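Local coordinates for protein carboxylic ester hydrolase (Aspergillus niger, PDB 7K4O) that probably hydrolyses ester bonds of tannins as a secreted serine esterase of the tannase family, releasing gallic acid, at residues A[510-522]-A[530-543]. Residues are numbered along the deposited sequence; the frame is centred on the assembly and turned at random.
Sequences QNQQLCAWPLRPL and MECVYNQRSIDSWH. With NAG (2-acetamido-2-deoxy-beta-D-glucopyranose), chain D; NAG (2-acetamido-2-deoxy-beta-D-glucopyranose), chain B; NAG (2-acetamido-2-deoxy-beta-D-glucopyranose), chain C.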
loop_
_atom_site.group_PDB
_atom_site.type_symbol
_atom_site.label_atom_id
_atom_site.label_comp_id
_atom_site.label_asym_id
_atom_site.label_seq_id
_atom_site.Cartn_x
_atom_site.Cartn_y
_atom_site.Cartn_z
ATOM N N GLN A 510 13.019 -13.243 -15.747
ATOM C CA GLN A 510 14.365 -12.687 -15.514
ATOM C C GLN A 510 14.455 -12.004 -14.144
ATOM O O GLN A 510 13.456 -11.412 -13.672
ATOM C CB GLN A 510 14.740 -11.707 -16.610
ATOM C CG GLN A 510 14.910 -12.428 -17.943
ATOM C CD GLN A 510 15.632 -11.663 -19.029
ATOM O OE1 GLN A 510 16.010 -10.486 -18.890
ATOM N NE2 GLN A 510 15.796 -12.362 -20.142
ATOM N N ASN A 511 15.633 -12.093 -13.563
ATOM C CA ASN A 511 15.960 -11.476 -12.267
ATOM C C ASN A 511 16.393 -10.035 -12.453
ATOM O O ASN A 511 17.048 -9.716 -13.443
ATOM C CB ASN A 511 17.037 -12.268 -11.552
ATOM C CG ASN A 511 17.263 -11.748 -10.145
ATOM O OD1 ASN A 511 18.246 -11.045 -9.902
ATOM N ND2 ASN A 511 16.323 -12.037 -9.238
ATOM N N GLN A 512 16.038 -9.186 -11.492
ATOM C CA GLN A 512 16.592 -7.825 -11.323
ATOM C C GLN A 512 16.701 -7.504 -9.836
ATOM O O GLN A 512 16.098 -8.210 -9.009
ATOM C CB GLN A 512 15.706 -6.776 -11.994
ATOM C CG GLN A 512 15.970 -6.673 -13.492
ATOM C CD GLN A 512 15.291 -5.479 -14.133
ATOM O OE1 GLN A 512 15.166 -4.404 -13.552
ATOM N NE2 GLN A 512 14.828 -5.697 -15.350
ATOM N N GLN A 513 17.541 -6.545 -9.539
ATOM C CA GLN A 513 17.750 -6.055 -8.179
ATOM C C GLN A 513 17.203 -4.627 -8.079
ATOM O O GLN A 513 17.381 -3.846 -9.023
ATOM C CB GLN A 513 19.210 -6.163 -7.817
ATOM C CG GLN A 513 19.730 -7.619 -7.786
ATOM C CD GLN A 513 18.949 -8.468 -6.804
ATOM O OE1 GLN A 513 18.772 -8.062 -5.666
ATOM N NE2 GLN A 513 18.523 -9.653 -7.226
ATOM N N LEU A 514 16.679 -4.270 -6.902
ATOM C CA LEU A 514 16.200 -2.874 -6.630
ATOM C C LEU A 514 17.094 -2.194 -5.623
ATOM O O LEU A 514 17.417 -2.761 -4.554
ATOM C CB LEU A 514 14.748 -2.930 -6.157
ATOM C CG LEU A 514 13.745 -3.727 -6.955
ATOM C CD1 LEU A 514 12.381 -3.719 -6.254
ATOM C CD2 LEU A 514 13.589 -3.183 -8.364
ATOM N N CYS A 515 17.570 -0.988 -5.960
ATOM C CA CYS A 515 18.404 -0.133 -5.092
ATOM C C CYS A 515 17.606 0.320 -3.859
ATOM O O CYS A 515 16.389 0.593 -3.991
ATOM C CB CYS A 515 18.894 1.110 -5.842
ATOM S SG CYS A 515 19.972 0.670 -7.237
ATOM N N ALA A 516 18.271 0.353 -2.724
ATOM C CA ALA A 516 17.746 0.837 -1.435
ATOM C C ALA A 516 17.939 2.337 -1.385
ATOM O O ALA A 516 19.073 2.828 -1.552
ATOM C CB ALA A 516 18.454 0.199 -0.273
ATOM N N TRP A 517 16.849 3.040 -1.128
ATOM C CA TRP A 517 16.870 4.487 -0.831
ATOM C C TRP A 517 17.957 4.754 0.181
ATOM O O TRP A 517 18.115 4.016 1.148
ATOM C CB TRP A 517 15.483 4.921 -0.288
ATOM C CG TRP A 517 15.396 6.388 -0.014
ATOM C CD1 TRP A 517 15.555 7.020 1.173
ATOM C CD2 TRP A 517 15.259 7.426 -1.007
ATOM N NE1 TRP A 517 15.504 8.383 0.993
ATOM C CE2 TRP A 517 15.351 8.650 -0.334
ATOM C CE3 TRP A 517 15.148 7.422 -2.403
ATOM C CZ2 TRP A 517 15.305 9.874 -1.005
ATOM C CZ3 TRP A 517 15.056 8.634 -3.067
ATOM C CH2 TRP A 517 15.168 9.830 -2.369
ATOM N N PRO A 518 18.744 5.845 0.091
ATOM C CA PRO A 518 18.626 6.914 -0.919
ATOM C C PRO A 518 19.462 6.766 -2.193
ATOM O O PRO A 518 19.542 7.728 -2.965
ATOM C CB PRO A 518 19.166 8.111 -0.133
ATOM C CG PRO A 518 20.255 7.528 0.724
ATOM C CD PRO A 518 19.725 6.166 1.114
ATOM N N LEU A 519 19.978 5.566 -2.432
ATOM C CA LEU A 519 20.661 5.276 -3.705
ATOM C C LEU A 519 19.606 5.159 -4.798
ATOM O O LEU A 519 18.433 4.788 -4.541
ATOM C CB LEU A 519 21.487 3.984 -3.555
ATOM C CG LEU A 519 22.547 4.017 -2.450
ATOM C CD1 LEU A 519 23.204 2.647 -2.322
ATOM C CD2 LEU A 519 23.598 5.087 -2.732
ATOM N N ARG A 520 20.004 5.449 -6.039
ATOM C CA ARG A 520 19.138 5.289 -7.226
ATOM C C ARG A 520 19.822 4.383 -8.251
ATOM O O ARG A 520 21.065 4.336 -8.274
ATOM C CB ARG A 520 18.867 6.623 -7.941
ATOM C CG ARG A 520 18.403 7.790 -7.101
ATOM C CD ARG A 520 17.197 7.509 -6.244
ATOM N NE ARG A 520 16.035 7.043 -6.962
ATOM C CZ ARG A 520 15.336 5.940 -6.618
ATOM N NH1 ARG A 520 15.716 5.182 -5.590
ATOM N NH2 ARG A 520 14.275 5.620 -7.299
ATOM N N PRO A 521 19.066 3.701 -9.133
ATOM C CA PRO A 521 19.659 2.797 -10.112
ATOM C C PRO A 521 20.267 3.565 -11.289
ATOM O O PRO A 521 19.699 4.530 -11.754
ATOM C CB PRO A 521 18.502 1.938 -10.592
ATOM C CG PRO A 521 17.282 2.807 -10.364
ATOM C CD PRO A 521 17.606 3.565 -9.104
ATOM N N LEU A 522 21.407 3.094 -11.751
ATOM C CA LEU A 522 21.999 3.617 -13.014
ATOM C C LEU A 522 22.694 2.448 -13.696
ATOM O O LEU A 522 23.514 1.764 -13.035
ATOM C CB LEU A 522 22.965 4.739 -12.659
ATOM C CG LEU A 522 23.558 5.470 -13.868
ATOM C CD1 LEU A 522 22.440 6.129 -14.646
ATOM C CD2 LEU A 522 24.613 6.482 -13.413
ATOM N N MET A 530 24.083 -2.988 -13.569
ATOM C CA MET A 530 23.332 -2.015 -12.737
ATOM C C MET A 530 24.163 -1.615 -11.519
ATOM O O MET A 530 24.761 -2.468 -10.866
ATOM C CB MET A 530 21.985 -2.605 -12.325
ATOM C CG MET A 530 21.055 -1.513 -11.859
ATOM S SD MET A 530 19.614 -2.123 -11.015
ATOM C CE MET A 530 20.289 -2.256 -9.362
ATOM N N GLU A 531 24.245 -0.322 -11.264
ATOM C CA GLU A 531 24.858 0.220 -10.048
ATOM C C GLU A 531 23.779 0.982 -9.260
ATOM O O GLU A 531 22.756 1.385 -9.851
ATOM C CB GLU A 531 25.980 1.170 -10.419
ATOM C CG GLU A 531 26.948 0.534 -11.402
ATOM C CD GLU A 531 28.081 1.441 -11.840
ATOM O OE1 GLU A 531 28.919 0.970 -12.641
ATOM O OE2 GLU A 531 28.103 2.627 -11.409
ATOM N N CYS A 532 24.016 1.109 -7.976
ATOM C CA CYS A 532 23.169 1.906 -7.059
ATOM C C CYS A 532 24.001 3.110 -6.666
ATOM O O CYS A 532 25.017 2.931 -5.997
ATOM C CB CYS A 532 22.723 1.054 -5.871
ATOM S SG CYS A 532 21.678 -0.324 -6.370
ATOM N N VAL A 533 23.592 4.293 -7.100
ATOM C CA VAL A 533 24.450 5.499 -7.018
ATOM C C VAL A 533 23.825 6.555 -6.127
ATOM O O VAL A 533 22.607 6.658 -6.038
ATOM C CB VAL A 533 24.762 6.077 -8.409
ATOM C CG1 VAL A 533 25.375 5.012 -9.304
ATOM C CG2 VAL A 533 23.541 6.700 -9.040
ATOM N N TYR A 534 24.690 7.340 -5.527
ATOM C CA TYR A 534 24.330 8.514 -4.716
ATOM C C TYR A 534 24.312 9.746 -5.620
ATOM O O TYR A 534 25.374 10.121 -6.107
ATOM C CB TYR A 534 25.292 8.704 -3.564
ATOM C CG TYR A 534 24.768 9.714 -2.585
ATOM C CD1 TYR A 534 25.037 11.066 -2.751
ATOM C CD2 TYR A 534 23.993 9.338 -1.496
ATOM C CE1 TYR A 534 24.521 12.025 -1.886
ATOM C CE2 TYR A 534 23.479 10.279 -0.623
ATOM C CZ TYR A 534 23.715 11.628 -0.830
ATOM O OH TYR A 534 23.253 12.569 0.038
ATOM N N ASN A 535 23.172 10.383 -5.774
ATOM C CA ASN A 535 23.017 11.567 -6.669
ATOM C C ASN A 535 22.179 12.613 -5.946
ATOM O O ASN A 535 20.962 12.433 -5.838
ATOM C CB ASN A 535 22.409 11.155 -7.984
ATOM C CG ASN A 535 22.375 12.289 -8.984
ATOM O OD1 ASN A 535 21.371 12.948 -9.100
ATOM N ND2 ASN A 535 23.478 12.529 -9.692
ATOM N N GLN A 536 22.831 13.604 -5.372
ATOM C CA GLN A 536 22.176 14.608 -4.508
ATOM C C GLN A 536 21.026 15.293 -5.247
ATOM O O GLN A 536 19.976 15.534 -4.632
ATOM C CB GLN A 536 23.174 15.622 -3.987
ATOM C CG GLN A 536 22.599 16.476 -2.870
ATOM C CD GLN A 536 22.327 15.610 -1.655
ATOM O OE1 GLN A 536 23.238 14.999 -1.085
ATOM N NE2 GLN A 536 21.064 15.553 -1.256
ATOM N N ARG A 537 21.217 15.656 -6.499
ATOM C CA ARG A 537 20.180 16.368 -7.268
ATOM C C ARG A 537 18.919 15.495 -7.339
ATOM O O ARG A 537 17.785 16.014 -7.175
ATOM C CB ARG A 537 20.751 16.695 -8.656
ATOM C CG ARG A 537 19.899 17.633 -9.487
ATOM C CD ARG A 537 20.687 18.057 -10.747
ATOM N NE ARG A 537 20.673 17.010 -11.752
ATOM C CZ ARG A 537 19.833 16.942 -12.798
ATOM N NH1 ARG A 537 19.884 15.900 -13.600
ATOM N NH2 ARG A 537 18.969 17.905 -13.080
ATOM N N SER A 538 19.071 14.203 -7.605
ATOM C CA SER A 538 17.923 13.268 -7.656
ATOM C C SER A 538 17.301 13.166 -6.255
ATOM O O SER A 538 16.075 13.204 -6.180
ATOM C CB SER A 538 18.361 11.923 -8.169
ATOM O OG SER A 538 18.705 11.993 -9.545
ATOM N N ILE A 539 18.123 12.982 -5.221
ATOM C CA ILE A 539 17.586 12.797 -3.845
ATOM C C ILE A 539 16.741 14.025 -3.522
ATOM O O ILE A 539 15.636 13.871 -2.995
ATOM C CB ILE A 539 18.719 12.568 -2.851
ATOM C CG1 ILE A 539 19.352 11.198 -3.111
ATOM C CG2 ILE A 539 18.272 12.757 -1.417
ATOM C CD1 ILE A 539 20.686 11.047 -2.466
ATOM N N ASP A 540 17.246 15.216 -3.854
ATOM C CA ASP A 540 16.545 16.481 -3.497
ATOM C C ASP A 540 15.206 16.547 -4.212
ATOM O O ASP A 540 14.283 17.172 -3.654
ATOM C CB ASP A 540 17.385 17.711 -3.827
ATOM C CG ASP A 540 18.617 17.902 -2.977
ATOM O OD1 ASP A 540 18.807 17.182 -1.962
ATOM O OD2 ASP A 540 19.462 18.739 -3.395
ATOM N N SER A 541 15.056 15.960 -5.399
ATOM C CA SER A 541 13.797 16.019 -6.183
ATOM C C SER A 541 12.665 15.266 -5.467
ATOM O O SER A 541 11.518 15.501 -5.806
ATOM C CB SER A 541 13.924 15.523 -7.566
ATOM O OG SER A 541 14.060 14.102 -7.641
ATOM N N TRP A 542 13.013 14.368 -4.535
ATOM C CA TRP A 542 12.011 13.542 -3.815
ATOM C C TRP A 542 11.595 14.214 -2.511
ATOM O O TRP A 542 10.809 13.578 -1.755
ATOM C CB TRP A 542 12.587 12.154 -3.483
ATOM C CG TRP A 542 12.769 11.228 -4.633
ATOM C CD1 TRP A 542 13.928 10.993 -5.318
ATOM C CD2 TRP A 542 11.792 10.337 -5.190
ATOM N NE1 TRP A 542 13.716 10.077 -6.298
ATOM C CE2 TRP A 542 12.421 9.622 -6.231
ATOM C CE3 TRP A 542 10.438 10.130 -4.956
ATOM C CZ2 TRP A 542 11.733 8.705 -7.011
ATOM C CZ3 TRP A 542 9.755 9.210 -5.713
ATOM C CH2 TRP A 542 10.396 8.497 -6.732
ATOM N N HIS A 543 12.180 15.353 -2.180
ATOM C CA HIS A 543 11.957 16.005 -0.872
ATOM C C HIS A 543 11.126 17.256 -1.103
ATOM O O HIS A 543 11.501 18.064 -1.977
ATOM C CB HIS A 543 13.252 16.354 -0.192
ATOM C CG HIS A 543 14.053 15.164 0.234
ATOM N ND1 HIS A 543 15.398 15.268 0.545
ATOM C CD2 HIS A 543 13.702 13.870 0.445
ATOM C CE1 HIS A 543 15.845 14.075 0.927
ATOM N NE2 HIS A 543 14.827 13.194 0.866
HETATM C C1 NAG D . 29.871 8.820 -2.939
HETATM C C2 NAG D . 29.720 8.050 -4.224
HETATM C C3 NAG D . 31.080 7.854 -4.895
HETATM C C4 NAG D . 31.829 9.170 -4.974
HETATM C C5 NAG D . 31.921 9.810 -3.591
HETATM C C6 NAG D . 32.673 11.136 -3.612
HETATM C C7 NAG D . 28.114 6.288 -4.682
HETATM C C8 NAG D . 27.610 4.940 -4.279
HETATM N N2 NAG D . 29.167 6.731 -3.980
HETATM O O3 NAG D . 30.879 7.343 -6.213
HETATM O O4 NAG D . 33.140 8.898 -5.458
HETATM O O5 NAG D . 30.562 10.044 -3.183
HETATM O O6 NAG D . 31.854 12.054 -4.358
HETATM O O7 NAG D . 27.548 6.934 -5.563
HETATM C C1 NAG B . 15.071 -13.890 -6.340
HETATM C C2 NAG B . 14.892 -15.174 -5.588
HETATM C C3 NAG B . 15.273 -16.348 -6.502
HETATM C C4 NAG B . 14.461 -16.281 -7.794
HETATM C C5 NAG B . 14.691 -14.914 -8.424
HETATM C C6 NAG B . 13.883 -14.694 -9.705
HETATM C C7 NAG B . 15.159 -15.166 -3.210
HETATM C C8 NAG B . 15.919 -15.130 -1.966
HETATM N N2 NAG B . 15.715 -15.153 -4.428
HETATM O O3 NAG B . 14.964 -17.576 -5.825
HETATM O O4 NAG B . 14.997 -17.322 -8.658
HETATM O O5 NAG B . 14.280 -13.913 -7.490
HETATM O O6 NAG B . 14.089 -13.404 -10.198
HETATM O O7 NAG B . 13.982 -15.248 -3.047
HETATM C C1 NAG C . 27.143 10.261 1.317
HETATM C C2 NAG C . 28.244 11.115 0.756
HETATM C C3 NAG C . 28.371 10.836 -0.727
HETATM C C4 NAG C . 28.698 9.391 -0.907
HETATM C C5 NAG C . 27.563 8.543 -0.287
HETATM C C6 NAG C . 27.825 7.065 -0.413
HETATM C C7 NAG C . 28.652 13.266 1.769
HETATM C C8 NAG C . 28.213 14.662 2.044
HETATM N N2 NAG C . 27.893 12.487 1.020
HETATM O O3 NAG C . 29.363 11.678 -1.298
HETATM O O4 NAG C . 28.586 9.150 -2.288
HETATM O O5 NAG C . 27.427 8.893 1.070
HETATM O O6 NAG C . 26.626 6.317 -0.173
HETATM O O7 NAG C . 29.688 12.852 2.197
HETATM O O HOH W 1 20.992 8.721 -5.091
#
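Four backbone hydrogen bonds pair Arg520 with Val533 and Leu522 with Glu531. Between them Pro521 and Cys532 form a non-hydrogen-bonded pair, where the ladder asks no N-H of the proline. Where the ladder ends, a water donates to Pro518 O and Val533 O and accepts from Asn535 N, bridging the turn into helix 536-541.

A disulfide from Cys515 SG to Cys532 SG (2.2 Å) ties strand 529-533 of the hairpin to the chain leading from strand 511-514. Met530, its CG anti to the backbone N (chi1 -163°) and its chain bent at chi3, brings CE to 3.6 Å from Cys515 SG.

Deeper in, the edge of Trp517 meets the face of Trp542 in a T-shaped stack, Trp517 CH2 lying 3.4 Å from Trp542 CD1 with the planes at 78°. The bent Arg520 chain brings its guanidinium obliquely to Trp542; Asp267 OD2 takes a salt bridge from Arg520 NE and a hydrogen bond from Trp542 NE1, while Arg520 NH2 reaches Thr459 OG1 and NH1 donates to Leu519 O.

Outside, Tyr534 N donates to O7 of the outer NAG of a glycan (2.9 Å), and the preceding NAG covers one face of the Tyr534 ring. Asn535 OD1 accepts from Ser538 N (3.0 Å) and, from the opposite face of its amide plane, Ser538 OG, which also bonds Arg265. The arrangement is a disulfide-braced antiparallel beta hairpin leading into a short helix N-capped by Asn535.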